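K Homology domain-containing protein (Pyrococcus horikoshii, PDB 2E3U) is an archaeal Dim2p with two KH domains that probably binds RNA and takes part in pre-ribosomal RNA processing. Local coordinates at residues G53-K56 / K57-K61; K92-D95 / I96-I100; S196-R199 / Y200-R203; R151-I154 / E155-G159. All blocks are in the same frame, centred on the assembly; numbering follows the deposited sequence.

Interaction 1 of 4, residues G53-K56 / K57-K61; sequences GQTK and KEIEK
K56 reaches one turn along its helix to E60. CB sits low on the helix, close to the peptide joining it to K57. CG stands anti to the backbone N (chi1 -161°) and runs on outward in line, until a bend at chi3 (97°) swings the end of the chain across the E60 carboxylate. CE touches first, K56 CE lying 3.4 Å from E60 OE2. The ammonium group stops a little short of this oxygen: K56 NZ to E60 OE2 is 3.8 Å, a long salt bridge. Its stronger partner is the backbone O of I67, while E60 OE2 takes the N-H of the same residue, so acid and base together hold the backbone N-H and C=O of I67. E60 comes from an extended chain whose CG passes 3.3 Å from K56 O. That carbonyl also accepts the nearly straight bond from E60 N (3.0 Å, 171°).

The helix opens just after G53, the N-cap residue and last glycine of the GXXG loop, and K57 N bonds to G53 O at 2.9 Å. Next along, E58 N shares itself between Q54 O and, weakly, T55 O. I59 N takes T55 O at 2.9 Å, and I59 CG1 lies over the same oxygen at 3.5 Å.

Helix 54-63 thus has K56 and E60 facing strand 65-69, while buried I59 turns toward that strand and helix 87-101. E58 is on another side, paired with R62 and touching F110.

Interaction 2 of 4, residues K92-D95 / I96-I100; sequences KARD and IVLAI
L98 lies one turn beyond R94, and its methyl CD1 lies 4.2 Å from R94 CG. The same methyl is 3.9 Å from D95 OD1, so it borders both members of a charged pair.

The ionic part joins R94 to D95, its neighbour in sequence. The guanidinium takes the acid side-on, with R94 NE and R94 NH2 each 2.8 Å from D95 OD1. Carboxyl carbon and oxygen lie at the guanidinium edge, practically in its plane, but the carboxylate is tipped: both nitrogens arrive from one face of it. With chi1 at -72°, D95 CG stands beside its own backbone N, on the flank where R94 can bend back to it. The two bonds to OD1 steady the guanidinium, and a weak third bond, R94 NH2 to D95 OD2 at 3.4 Å, helps keep the carboxylate from turning.

Backbone bonds make up the rest, from K92 O to I96 N through D95 O to A99 N. V97 N to A93 O is the straightest, 3.1 Å at 178°. Branched side chains shield these carbonyls: I96 CG1 is 3.1 Å from K92 O, and V97 CG2 is 3.2 Å from A93 O.

K92 ends on the carbonyls of L112 and N114. Helix 87-101 covers the three-stranded sheet, with R94, V97 and L98 against V38 of strand 35-39, and A93 and V97 on strand 75-80; A93 also meets T63 at the end of helix 54-63.

Interaction 3 of 4, residues S196-R199 / Y200-R203; sequences SVYR and YLER
The rings of Y198 and Y200 are both met at their edges across this turn. L201 CD1 lies near the plane of the Y198 ring, 4.5 Å from Y198 CD2, a loose apolar touch. For Y200 the edge neighbour is a backbone oxygen, with V197 O 4.0 Å from Y200 CD2. The third flat group, the R203 guanidinium, stands obliquely to R199 O at 4.1 Å from NH1, because a bend at chi3 (34°) folds the arginine back along the helix. Outside the turn, the Y198 ring meets that of H194, and its hydroxyl makes a weak hydrogen bond with T150 OG1.

Closer packing comes from V197 and L201, which lie side by side and point the same way. V197 CG1 and L201 CD1 are 3.9 Å apart. V197 CG1 is placed anti to its backbone N (chi1 173°), which leads it along the helix to the leucine. L201 CG also rests over V197 O at 3.5 Å, and this carbonyl takes the N-H of L201 at 2.9 Å. Regular bonds of the same kind run from Y200 N to S196 O and from R203 N to R199 O. At the start of the turn, S196 OG is bonded to the carbonyl of P193.

Such an apolar stripe, with charged R199, E202 and R203 on the exposed flank, marks an amphipathic helix. Helix 194-203 follows helix 175-189, the last element of the βααββα type I KH fold, as an added C-terminal helix lying over helices 175-189 and 149-158.

Interaction 4 of 4, residues R151-I154 / E155-G159; sequences RQII and EEMSG
E155 holds its carboxylate over one face of the R151 guanidinium, one turn back. OE1 sits 3.3 Å above that plane, toward the rim, and R151 NH1 to E155 OE1 is 3.5 Å. The two flat groups are inclined by 45°, and no N-H aims at the oxygen, so charge alone joins them. Lower down, E155 CG passes 3.3 Å from R151 O.

At the other end, I154 O is gripped twice by S158: the backbone N at 3.0 Å and the hydroxyl OG at 2.7 Å, reaching it from opposite faces of the carbonyl plane. The OG position follows from chi1 (73°), which turns it back toward the preceding turn. It also bonds to the N-H of A160, tying the helix to the chain just beyond. G159, at positive phi, is the first residue past the helix.

The next shell settles E155. Its other oxygen, OE2, takes the N-H of V162 and a salt bridge from R108, which fixes the carboxylate while OE1 faces R151. Helix 149-158 thus joins strand 161-165 through E155, lays I154 and S158 on helix 175-189, and offers I153 and M157 to helix 194-203.

Interactions 1 and 2 touch within the first KH domain, where I59 CD1 lies 3.8 Å from I100 CD1 and 4.0 Å from I96 CG2. Interactions 3 and 4 meet likewise in the second, M157 SD packing 3.7 Å from L201 CB. Between the pairs there is no contact: interactions 2 and 4 come to about 11 Å at their nearest atoms, and the centres of 1 and 3 are 39 Å apart, on opposite sides of the chain's centre. Interactions 1 and 4 repeat one device, a helix glutamate taking a strand N-H (E60 with I67, E155 with V162). G53 is the last glycine of the GXXG loop, which commonly contacts RNA in KH domains, so interaction 1 begins on it.

Interaction 1 of 4, residues G53-K56 / K57-K61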
ATOM      1  N   GLY A  53      -9.444   2.623 -19.005  1.00 36.44           N
ATOM      2  CA  GLY A  53      -8.879   3.745 -18.254  1.00 35.80           C
ATOM      3  C   GLY A  53      -9.705   4.217 -17.073  1.00 35.00           C
ATOM      4  O   GLY A  53      -9.433   5.268 -16.509  1.00 34.91           O
ATOM      5  N   GLN A  54     -10.703   3.429 -16.688  1.00 34.67           N
ATOM      6  CA  GLN A  54     -11.679   3.845 -15.682  1.00 34.69           C
ATOM      7  C   GLN A  54     -11.058   4.097 -14.310  1.00 34.12           C
ATOM      8  O   GLN A  54     -11.468   5.040 -13.628  1.00 35.04           O
ATOM      9  CB  GLN A  54     -12.801   2.815 -15.557  1.00 35.00           C
ATOM     10  CG  GLN A  54     -14.219   3.370 -15.704  1.00 37.11           C
ATOM     11  CD  GLN A  54     -14.668   3.476 -17.153  1.00 39.72           C
ATOM     12  OE1 GLN A  54     -14.277   4.403 -17.862  1.00 42.94           O
ATOM     13  NE2 GLN A  54     -15.507   2.537 -17.596  1.00 38.03           N
ATOM     14  N   THR A  55     -10.079   3.277 -13.918  1.00 32.77           N
ATOM     15  CA  THR A  55      -9.421   3.409 -12.614  1.00 31.45           C
ATOM     16  C   THR A  55      -8.483   4.630 -12.618  1.00 31.46           C
ATOM     17  O   THR A  55      -8.620   5.506 -11.758  1.00 30.82           O
ATOM     18  CB  THR A  55      -8.692   2.109 -12.202  1.00 31.19           C
ATOM     19  OG1 THR A  55      -9.632   1.025 -12.191  1.00 31.25           O
ATOM     20  CG2 THR A  55      -8.018   2.225 -10.827  1.00 29.68           C
ATOM     21  N   LYS A  56      -7.559   4.679 -13.585  1.00 31.35           N
ATOM     22  CA  LYS A  56      -6.721   5.868 -13.830  1.00 31.12           C
ATOM     23  C   LYS A  56      -7.533   7.164 -13.730  1.00 30.32           C
ATOM     24  O   LYS A  56      -7.148   8.074 -12.986  1.00 29.84           O
ATOM     25  CB  LYS A  56      -6.050   5.839 -15.214  1.00 31.29           C
ATOM     26  CG  LYS A  56      -4.826   6.812 -15.317  1.00 32.37           C
ATOM     27  CD  LYS A  56      -4.331   7.040 -16.758  1.00 30.49           C
ATOM     28  CE  LYS A  56      -4.920   8.307 -17.304  1.00 29.16           C
ATOM     29  NZ  LYS A  56      -4.145   8.822 -18.416  1.00 28.05           N
ATOM     30  N   LYS A  57      -8.637   7.231 -14.472  1.00 29.27           N
ATOM     31  CA  LYS A  57      -9.521   8.398 -14.438  1.00 29.85           C
ATOM     32  C   LYS A  57     -10.232   8.627 -13.113  1.00 28.76           C
ATOM     33  O   LYS A  57     -10.578   9.764 -12.791  1.00 28.96           O
ATOM     34  CB  LYS A  57     -10.562   8.356 -15.555  1.00 29.90           C
ATOM     35  CG  LYS A  57     -10.043   8.851 -16.869  1.00 33.57           C
ATOM     36  CD  LYS A  57     -10.120  10.387 -17.010  1.00 37.09           C
ATOM     37  CE  LYS A  57     -10.275  10.785 -18.494  1.00 38.14           C
ATOM     38  NZ  LYS A  57     -10.809  12.178 -18.683  1.00 39.13           N
ATOM     39  N   GLU A  58     -10.470   7.557 -12.360  1.00 27.75           N
ATOM     40  CA  GLU A  58     -11.042   7.706 -11.040  1.00 27.53           C
ATOM     41  C   GLU A  58     -10.055   8.347 -10.094  1.00 26.22           C
ATOM     42  O   GLU A  58     -10.423   9.188  -9.296  1.00 26.08           O
ATOM     43  CB  GLU A  58     -11.548   6.363 -10.470  1.00 28.21           C
ATOM     44  CG  GLU A  58     -13.033   6.251 -10.409  1.00 31.57           C
ATOM     45  CD  GLU A  58     -13.654   7.247  -9.437  1.00 35.52           C
ATOM     46  OE1 GLU A  58     -12.938   7.716  -8.535  1.00 37.42           O
ATOM     47  OE2 GLU A  58     -14.856   7.557  -9.572  1.00 37.24           O
ATOM     48  N   ILE A  59      -8.800   7.927 -10.170  1.00 25.63           N
ATOM     49  CA  ILE A  59      -7.718   8.597  -9.417  1.00 24.69           C
ATOM     50  C   ILE A  59      -7.524  10.061  -9.810  1.00 24.93           C
ATOM     51  O   ILE A  59      -7.427  10.928  -8.939  1.00 25.36           O
ATOM     52  CB  ILE A  59      -6.360   7.825  -9.487  1.00 24.45           C
ATOM     53  CG1 ILE A  59      -6.540   6.353  -9.082  1.00 22.92           C
ATOM     54  CG2 ILE A  59      -5.302   8.535  -8.606  1.00 22.59           C
ATOM     55  CD1 ILE A  59      -5.435   5.398  -9.629  1.00 23.43           C
ATOM     56  N   GLU A  60      -7.463  10.349 -11.108  1.00 24.89           N
ATOM     57  CA  GLU A  60      -7.410  11.736 -11.563  1.00 25.15           C
ATOM     58  C   GLU A  60      -8.533  12.627 -11.024  1.00 25.32           C
ATOM     59  O   GLU A  60      -8.279  13.766 -10.619  1.00 25.15           O
ATOM     60  CB  GLU A  60      -7.387  11.790 -13.086  1.00 25.32           C
ATOM     61  CG  GLU A  60      -6.116  11.185 -13.620  1.00 27.29           C
ATOM     62  CD  GLU A  60      -6.071  11.147 -15.096  1.00 27.95           C
ATOM     63  OE1 GLU A  60      -7.135  11.055 -15.726  1.00 30.17           O
ATOM     64  OE2 GLU A  60      -4.959  11.207 -15.623  1.00 27.94           O
ATOM     65  N   LYS A  61      -9.758  12.103 -11.020  1.00 25.19           N
ATOM     66  CA  LYS A  61     -10.938  12.850 -10.615  1.00 26.10           C
ATOM     67  C   LYS A  61     -10.956  13.121  -9.091  1.00 26.57           C
ATOM     68  O   LYS A  61     -11.262  14.231  -8.652  1.00 27.39           O
ATOM     69  CB  LYS A  61     -12.198  12.109 -11.083  1.00 25.52           C
ATOM     70  CG  LYS A  61     -13.494  12.512 -10.369  1.00 28.05           C
ATOM     71  CD  LYS A  61     -14.775  11.954 -10.992  1.00 27.18           C
ATOM     72  CE  LYS A  61     -15.920  12.089  -9.973  1.00 31.78           C
ATOM     73  NZ  LYS A  61     -17.310  12.061 -10.574  1.00 33.08           N
TER

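Interaction 2 of 4, residues K92-D95 / I96-I100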
ATOM      1  N   LYS A  92      -0.681  12.257  -2.512  1.00 14.85           N
ATOM      2  CA  LYS A  92      -1.694  11.272  -2.258  1.00 14.99           C
ATOM      3  C   LYS A  92      -2.017  10.453  -3.493  1.00 15.41           C
ATOM      4  O   LYS A  92      -2.196   9.229  -3.402  1.00 15.40           O
ATOM      5  CB  LYS A  92      -2.957  11.949  -1.672  1.00 15.15           C
ATOM      6  CG  LYS A  92      -2.888  12.180  -0.124  1.00 14.49           C
ATOM      7  CD  LYS A  92      -4.223  12.778   0.377  1.00 15.74           C
ATOM      8  CE  LYS A  92      -4.283  12.923   1.889  1.00 16.56           C
ATOM      9  NZ  LYS A  92      -3.782  11.727   2.648  1.00 18.32           N
ATOM     10  N   ALA A  93      -2.117  11.118  -4.646  1.00 15.19           N
ATOM     11  CA  ALA A  93      -2.246  10.389  -5.902  1.00 15.53           C
ATOM     12  C   ALA A  93      -1.028   9.497  -6.142  1.00 15.23           C
ATOM     13  O   ALA A  93      -1.175   8.374  -6.586  1.00 14.89           O
ATOM     14  CB  ALA A  93      -2.471  11.341  -7.101  1.00 14.67           C
ATOM     15  N   ARG A  94       0.172   9.998  -5.845  1.00 14.48           N
ATOM     16  CA  ARG A  94       1.365   9.209  -6.047  1.00 14.77           C
ATOM     17  C   ARG A  94       1.352   7.946  -5.166  1.00 14.94           C
ATOM     18  O   ARG A  94       1.702   6.842  -5.609  1.00 14.59           O
ATOM     19  CB  ARG A  94       2.611  10.049  -5.722  1.00 14.67           C
ATOM     20  CG  ARG A  94       3.904   9.196  -5.694  1.00 17.08           C
ATOM     21  CD  ARG A  94       4.964   9.748  -4.772  1.00 18.53           C
ATOM     22  NE  ARG A  94       4.509   9.821  -3.401  1.00 19.78           N
ATOM     23  CZ  ARG A  94       4.891  10.764  -2.535  1.00 23.57           C
ATOM     24  NH1 ARG A  94       5.707  11.722  -2.912  1.00 21.94           N
ATOM     25  NH2 ARG A  94       4.442  10.749  -1.278  1.00 25.34           N
ATOM     26  N   ASP A  95       0.941   8.130  -3.908  1.00 15.15           N
ATOM     27  CA  ASP A  95       0.902   7.071  -2.931  1.00 15.54           C
ATOM     28  C   ASP A  95      -0.171   6.039  -3.284  1.00 15.38           C
ATOM     29  O   ASP A  95       0.029   4.863  -3.062  1.00 16.36           O
ATOM     30  CB  ASP A  95       0.681   7.655  -1.537  1.00 15.18           C
ATOM     31  CG  ASP A  95       1.897   8.382  -1.015  1.00 18.35           C
ATOM     32  OD1 ASP A  95       2.994   8.326  -1.638  1.00 22.34           O
ATOM     33  OD2 ASP A  95       1.774   9.025   0.040  1.00 22.74           O
ATOM     34  N   ILE A  96      -1.271   6.472  -3.868  1.00 14.54           N
ATOM     35  CA  ILE A  96      -2.290   5.554  -4.366  1.00 14.73           C
ATOM     36  C   ILE A  96      -1.759   4.684  -5.493  1.00 15.11           C
ATOM     37  O   ILE A  96      -1.962   3.460  -5.485  1.00 15.98           O
ATOM     38  CB  ILE A  96      -3.553   6.318  -4.858  1.00 14.25           C
ATOM     39  CG1 ILE A  96      -4.277   6.921  -3.667  1.00 13.66           C
ATOM     40  CG2 ILE A  96      -4.480   5.397  -5.697  1.00 15.55           C
ATOM     41  CD1 ILE A  96      -5.319   8.001  -4.077  1.00 14.78           C
ATOM     42  N   VAL A  97      -1.112   5.326  -6.473  1.00 14.63           N
ATOM     43  CA  VAL A  97      -0.342   4.630  -7.514  1.00 14.50           C
ATOM     44  C   VAL A  97       0.656   3.600  -6.961  1.00 15.15           C
ATOM     45  O   VAL A  97       0.685   2.423  -7.418  1.00 14.93           O
ATOM     46  CB  VAL A  97       0.446   5.638  -8.400  1.00 13.93           C
ATOM     47  CG1 VAL A  97       1.366   4.919  -9.384  1.00 11.32           C
ATOM     48  CG2 VAL A  97      -0.541   6.567  -9.130  1.00 11.61           C
ATOM     49  N   LEU A  98       1.501   4.056  -6.032  1.00 14.38           N
ATOM     50  CA  LEU A  98       2.446   3.158  -5.324  1.00 14.20           C
ATOM     51  C   LEU A  98       1.780   1.998  -4.566  1.00 14.23           C
ATOM     52  O   LEU A  98       2.301   0.887  -4.579  1.00 13.19           O
ATOM     53  CB  LEU A  98       3.303   3.943  -4.315  1.00 13.90           C
ATOM     54  CG  LEU A  98       4.350   4.873  -4.891  1.00 14.01           C
ATOM     55  CD1 LEU A  98       4.958   5.638  -3.723  1.00  9.90           C
ATOM     56  CD2 LEU A  98       5.420   4.004  -5.660  1.00 12.19           C
ATOM     57  N   ALA A  99       0.661   2.294  -3.883  1.00 13.89           N
ATOM     58  CA  ALA A  99      -0.125   1.296  -3.159  1.00 15.22           C
ATOM     59  C   ALA A  99      -0.698   0.213  -4.119  1.00 15.85           C
ATOM     60  O   ALA A  99      -0.578  -0.973  -3.850  1.00 15.44           O
ATOM     61  CB  ALA A  99      -1.264   1.982  -2.365  1.00 14.73           C
ATOM     62  N   ILE A 100      -1.325   0.643  -5.220  1.00 16.66           N
ATOM     63  CA  ILE A 100      -1.746  -0.272  -6.291  1.00 17.55           C
ATOM     64  C   ILE A 100      -0.551  -1.102  -6.839  1.00 18.19           C
ATOM     65  O   ILE A 100      -0.630  -2.311  -6.984  1.00 19.23           O
ATOM     66  CB  ILE A 100      -2.466   0.509  -7.438  1.00 18.19           C
ATOM     67  CG1 ILE A 100      -3.722   1.197  -6.876  1.00 16.87           C
ATOM     68  CG2 ILE A 100      -2.838  -0.446  -8.640  1.00 17.90           C
ATOM     69  CD1 ILE A 100      -4.376   2.209  -7.861  1.00 16.34           C
TER

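Interaction 3 of 4, residues S196-R199 / Y200-R203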
ATOM      1  N   SER A 196       2.144 -14.941  21.022  1.00 25.99           N
ATOM      2  CA  SER A 196       2.813 -13.710  21.411  1.00 25.96           C
ATOM      3  C   SER A 196       2.356 -12.517  20.543  1.00 26.43           C
ATOM      4  O   SER A 196       2.117 -11.423  21.068  1.00 27.14           O
ATOM      5  CB  SER A 196       4.326 -13.870  21.385  1.00 25.38           C
ATOM      6  OG  SER A 196       4.774 -14.054  20.071  1.00 26.10           O
ATOM      7  N   VAL A 197       2.234 -12.720  19.231  1.00 26.00           N
ATOM      8  CA  VAL A 197       1.859 -11.617  18.343  1.00 26.35           C
ATOM      9  C   VAL A 197       0.418 -11.200  18.590  1.00 26.07           C
ATOM     10  O   VAL A 197       0.123 -10.015  18.655  1.00 27.28           O
ATOM     11  CB  VAL A 197       2.123 -11.941  16.825  1.00 26.47           C
ATOM     12  CG1 VAL A 197       1.569 -10.838  15.928  1.00 24.40           C
ATOM     13  CG2 VAL A 197       3.604 -12.134  16.601  1.00 24.86           C
ATOM     14  N   TYR A 198      -0.458 -12.175  18.767  1.00 25.99           N
ATOM     15  CA  TYR A 198      -1.868 -11.916  19.029  1.00 26.50           C
ATOM     16  C   TYR A 198      -2.103 -11.216  20.388  1.00 26.87           C
ATOM     17  O   TYR A 198      -2.996 -10.351  20.518  1.00 26.70           O
ATOM     18  CB  TYR A 198      -2.690 -13.208  18.916  1.00 26.16           C
ATOM     19  CG  TYR A 198      -2.709 -13.885  17.546  1.00 25.98           C
ATOM     20  CD1 TYR A 198      -2.960 -15.265  17.428  1.00 24.40           C
ATOM     21  CD2 TYR A 198      -2.491 -13.163  16.376  1.00 26.94           C
ATOM     22  CE1 TYR A 198      -2.983 -15.900  16.183  1.00 22.44           C
ATOM     23  CE2 TYR A 198      -2.524 -13.784  15.119  1.00 27.25           C
ATOM     24  CZ  TYR A 198      -2.775 -15.156  15.024  1.00 26.41           C
ATOM     25  OH  TYR A 198      -2.815 -15.767  13.751  1.00 27.12           O
ATOM     26  N   ARG A 199      -1.324 -11.594  21.395  1.00 27.31           N
ATOM     27  CA  ARG A 199      -1.379 -10.919  22.682  1.00 28.09           C
ATOM     28  C   ARG A 199      -0.848  -9.479  22.593  1.00 27.95           C
ATOM     29  O   ARG A 199      -1.476  -8.574  23.107  1.00 27.92           O
ATOM     30  CB  ARG A 199      -0.682 -11.742  23.776  1.00 28.98           C
ATOM     31  CG  ARG A 199      -1.576 -12.864  24.369  1.00 30.42           C
ATOM     32  CD  ARG A 199      -0.729 -13.963  24.964  1.00 31.38           C
ATOM     33  NE  ARG A 199      -1.428 -15.017  25.722  1.00 31.95           N
ATOM     34  CZ  ARG A 199      -1.857 -16.162  25.191  1.00 32.51           C
ATOM     35  NH1 ARG A 199      -1.727 -16.381  23.890  1.00 34.47           N
ATOM     36  NH2 ARG A 199      -2.434 -17.084  25.950  1.00 32.28           N
ATOM     37  N   TYR A 200       0.287  -9.270  21.928  1.00 28.58           N
ATOM     38  CA  TYR A 200       0.767  -7.927  21.581  1.00 28.83           C
ATOM     39  C   TYR A 200      -0.288  -7.050  20.889  1.00 29.59           C
ATOM     40  O   TYR A 200      -0.459  -5.879  21.243  1.00 29.43           O
ATOM     41  CB  TYR A 200       2.058  -7.970  20.719  1.00 29.35           C
ATOM     42  CG  TYR A 200       2.344  -6.632  20.027  1.00 28.24           C
ATOM     43  CD1 TYR A 200       3.028  -5.616  20.687  1.00 29.56           C
ATOM     44  CD2 TYR A 200       1.906  -6.391  18.729  1.00 28.51           C
ATOM     45  CE1 TYR A 200       3.280  -4.386  20.070  1.00 30.49           C
ATOM     46  CE2 TYR A 200       2.124  -5.168  18.100  1.00 27.80           C
ATOM     47  CZ  TYR A 200       2.805  -4.172  18.773  1.00 30.54           C
ATOM     48  OH  TYR A 200       3.015  -2.952  18.147  1.00 32.11           O
ATOM     49  N   LEU A 201      -0.985  -7.616  19.900  1.00 30.08           N
ATOM     50  CA  LEU A 201      -2.035  -6.893  19.192  1.00 30.47           C
ATOM     51  C   LEU A 201      -3.249  -6.588  20.063  1.00 31.40           C
ATOM     52  O   LEU A 201      -3.860  -5.521  19.910  1.00 31.45           O
ATOM     53  CB  LEU A 201      -2.460  -7.616  17.902  1.00 29.14           C
ATOM     54  CG  LEU A 201      -1.492  -7.628  16.732  1.00 27.61           C
ATOM     55  CD1 LEU A 201      -1.783  -8.787  15.792  1.00 26.06           C
ATOM     56  CD2 LEU A 201      -1.448  -6.281  15.950  1.00 25.93           C
ATOM     57  N   GLU A 202      -3.607  -7.497  20.968  1.00 32.73           N
ATOM     58  CA  GLU A 202      -4.705  -7.226  21.914  1.00 34.47           C
ATOM     59  C   GLU A 202      -4.362  -6.036  22.794  1.00 34.80           C
ATOM     60  O   GLU A 202      -5.204  -5.174  23.037  1.00 34.56           O
ATOM     61  CB  GLU A 202      -5.033  -8.433  22.805  1.00 34.95           C
ATOM     62  CG  GLU A 202      -6.169  -9.350  22.305  1.00 38.57           C
ATOM     63  CD  GLU A 202      -7.555  -8.703  22.320  1.00 44.25           C
ATOM     64  OE1 GLU A 202      -7.770  -7.744  23.111  1.00 47.14           O
ATOM     65  OE2 GLU A 202      -8.437  -9.163  21.543  1.00 44.93           O
ATOM     66  N   ARG A 203      -3.110  -5.986  23.238  1.00 35.40           N
ATOM     67  CA  ARG A 203      -2.632  -4.920  24.105  1.00 37.05           C
ATOM     68  C   ARG A 203      -2.656  -3.547  23.415  1.00 36.93           C
ATOM     69  O   ARG A 203      -2.866  -2.515  24.061  1.00 37.59           O
ATOM     70  CB  ARG A 203      -1.247  -5.252  24.676  1.00 36.57           C
ATOM     71  CG  ARG A 203      -1.297  -5.850  26.076  1.00 38.78           C
ATOM     72  CD  ARG A 203       0.017  -6.596  26.481  1.00 39.09           C
ATOM     73  NE  ARG A 203       1.212  -5.972  25.909  1.00 42.36           N
ATOM     74  CZ  ARG A 203       2.143  -6.613  25.205  1.00 43.26           C
ATOM     75  NH1 ARG A 203       2.042  -7.918  25.005  1.00 42.39           N
ATOM     76  NH2 ARG A 203       3.191  -5.947  24.722  1.00 43.84           N
TER

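Interaction 4 of 4, residues R151-I154 / E155-G159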
ATOM      1  N   ARG A 151      -3.159 -12.287   8.330  1.00 19.06           N
ATOM      2  CA  ARG A 151      -3.148 -10.943   7.771  1.00 19.18           C
ATOM      3  C   ARG A 151      -4.474 -10.248   8.105  1.00 18.50           C
ATOM      4  O   ARG A 151      -4.488  -9.085   8.451  1.00 17.68           O
ATOM      5  CB  ARG A 151      -2.893 -10.973   6.261  1.00 19.15           C
ATOM      6  CG  ARG A 151      -3.219  -9.667   5.534  1.00 20.97           C
ATOM      7  CD  ARG A 151      -3.448  -9.972   4.067  1.00 27.48           C
ATOM      8  NE  ARG A 151      -4.470  -9.158   3.413  1.00 32.01           N
ATOM      9  CZ  ARG A 151      -5.790  -9.239   3.627  1.00 36.55           C
ATOM     10  NH1 ARG A 151      -6.626  -8.452   2.935  1.00 38.22           N
ATOM     11  NH2 ARG A 151      -6.298 -10.073   4.532  1.00 35.97           N
ATOM     12  N   GLN A 152      -5.583 -10.973   8.020  1.00 17.89           N
ATOM     13  CA  GLN A 152      -6.865 -10.451   8.533  1.00 17.63           C
ATOM     14  C   GLN A 152      -6.848 -10.072  10.049  1.00 17.18           C
ATOM     15  O   GLN A 152      -7.359  -9.024  10.442  1.00 17.60           O
ATOM     16  CB  GLN A 152      -7.943 -11.490   8.250  1.00 17.60           C
ATOM     17  CG  GLN A 152      -9.349 -10.989   8.339  1.00 18.74           C
ATOM     18  CD  GLN A 152     -10.387 -12.008   7.854  1.00 19.60           C
ATOM     19  OE1 GLN A 152     -11.568 -11.860   8.165  1.00 24.46           O
ATOM     20  NE2 GLN A 152      -9.954 -13.029   7.079  1.00 21.49           N
ATOM     21  N   ILE A 153      -6.240 -10.905  10.894  1.00 15.86           N
ATOM     22  CA  ILE A 153      -6.084 -10.572  12.294  1.00 15.06           C
ATOM     23  C   ILE A 153      -5.262  -9.257  12.496  1.00 16.28           C
ATOM     24  O   ILE A 153      -5.719  -8.328  13.217  1.00 15.07           O
ATOM     25  CB  ILE A 153      -5.475 -11.737  13.089  1.00 15.35           C
ATOM     26  CG1 ILE A 153      -6.460 -12.946  13.068  1.00 14.17           C
ATOM     27  CG2 ILE A 153      -5.076 -11.237  14.529  1.00 12.83           C
ATOM     28  CD1 ILE A 153      -5.911 -14.264  13.545  1.00 13.75           C
ATOM     29  N   ILE A 154      -4.099  -9.167  11.820  1.00 15.63           N
ATOM     30  CA  ILE A 154      -3.291  -7.925  11.824  1.00 15.67           C
ATOM     31  C   ILE A 154      -4.104  -6.702  11.433  1.00 15.44           C
ATOM     32  O   ILE A 154      -4.048  -5.711  12.113  1.00 15.96           O
ATOM     33  CB  ILE A 154      -1.999  -7.995  10.942  1.00 15.74           C
ATOM     34  CG1 ILE A 154      -1.143  -9.189  11.350  1.00 14.96           C
ATOM     35  CG2 ILE A 154      -1.166  -6.701  11.075  1.00 14.45           C
ATOM     36  CD1 ILE A 154      -0.014  -9.458  10.415  1.00 16.14           C
ATOM     37  N   GLU A 155      -4.869  -6.766  10.350  1.00 15.96           N
ATOM     38  CA  GLU A 155      -5.642  -5.608   9.915  1.00 15.54           C
ATOM     39  C   GLU A 155      -6.761  -5.212  10.898  1.00 16.77           C
ATOM     40  O   GLU A 155      -6.957  -4.012  11.189  1.00 14.62           O
ATOM     41  CB  GLU A 155      -6.266  -5.872   8.529  1.00 16.84           C
ATOM     42  CG  GLU A 155      -5.261  -6.092   7.406  1.00 15.18           C
ATOM     43  CD  GLU A 155      -5.933  -6.108   6.073  1.00 19.62           C
ATOM     44  OE1 GLU A 155      -6.980  -6.777   5.961  1.00 23.12           O
ATOM     45  OE2 GLU A 155      -5.438  -5.453   5.123  1.00 19.81           O
ATOM     46  N   GLU A 156      -7.510  -6.214  11.388  1.00 17.52           N
ATOM     47  CA  GLU A 156      -8.643  -5.962  12.278  1.00 18.93           C
ATOM     48  C   GLU A 156      -8.144  -5.273  13.537  1.00 19.50           C
ATOM     49  O   GLU A 156      -8.690  -4.252  13.944  1.00 18.80           O
ATOM     50  CB  GLU A 156      -9.361  -7.270  12.655  1.00 19.82           C
ATOM     51  CG  GLU A 156     -10.567  -7.055  13.591  1.00 24.15           C
ATOM     52  CD  GLU A 156     -11.648  -6.204  12.936  1.00 31.91           C
ATOM     53  OE1 GLU A 156     -12.192  -5.281  13.593  1.00 34.77           O
ATOM     54  OE2 GLU A 156     -11.938  -6.447  11.738  1.00 35.32           O
ATOM     55  N   MET A 157      -7.071  -5.827  14.112  1.00 20.43           N
ATOM     56  CA  MET A 157      -6.574  -5.397  15.417  1.00 22.27           C
ATOM     57  C   MET A 157      -5.758  -4.122  15.396  1.00 20.89           C
ATOM     58  O   MET A 157      -5.856  -3.327  16.318  1.00 20.98           O
ATOM     59  CB  MET A 157      -5.854  -6.537  16.129  1.00 21.93           C
ATOM     60  CG  MET A 157      -6.882  -7.363  16.967  1.00 24.99           C
ATOM     61  SD  MET A 157      -6.028  -8.557  17.932  1.00 28.38           S
ATOM     62  CE  MET A 157      -7.282  -9.673  18.554  1.00 27.03           C
ATOM     63  N   SER A 158      -4.974  -3.920  14.346  1.00 19.52           N
ATOM     64  CA  SER A 158      -4.223  -2.669  14.178  1.00 19.77           C
ATOM     65  C   SER A 158      -5.055  -1.529  13.525  1.00 19.11           C
ATOM     66  O   SER A 158      -4.773  -0.383  13.764  1.00 19.49           O
ATOM     67  CB  SER A 158      -2.994  -2.909  13.309  1.00 19.24           C
ATOM     68  OG  SER A 158      -3.403  -3.086  11.954  1.00 17.38           O
ATOM     69  N   GLY A 159      -6.042  -1.858  12.701  1.00 18.46           N
ATOM     70  CA  GLY A 159      -6.808  -0.864  11.942  1.00 18.68           C
ATOM     71  C   GLY A 159      -6.137  -0.440  10.610  1.00 18.80           C
ATOM     72  O   GLY A 159      -6.715   0.326   9.820  1.00 20.03           O
TER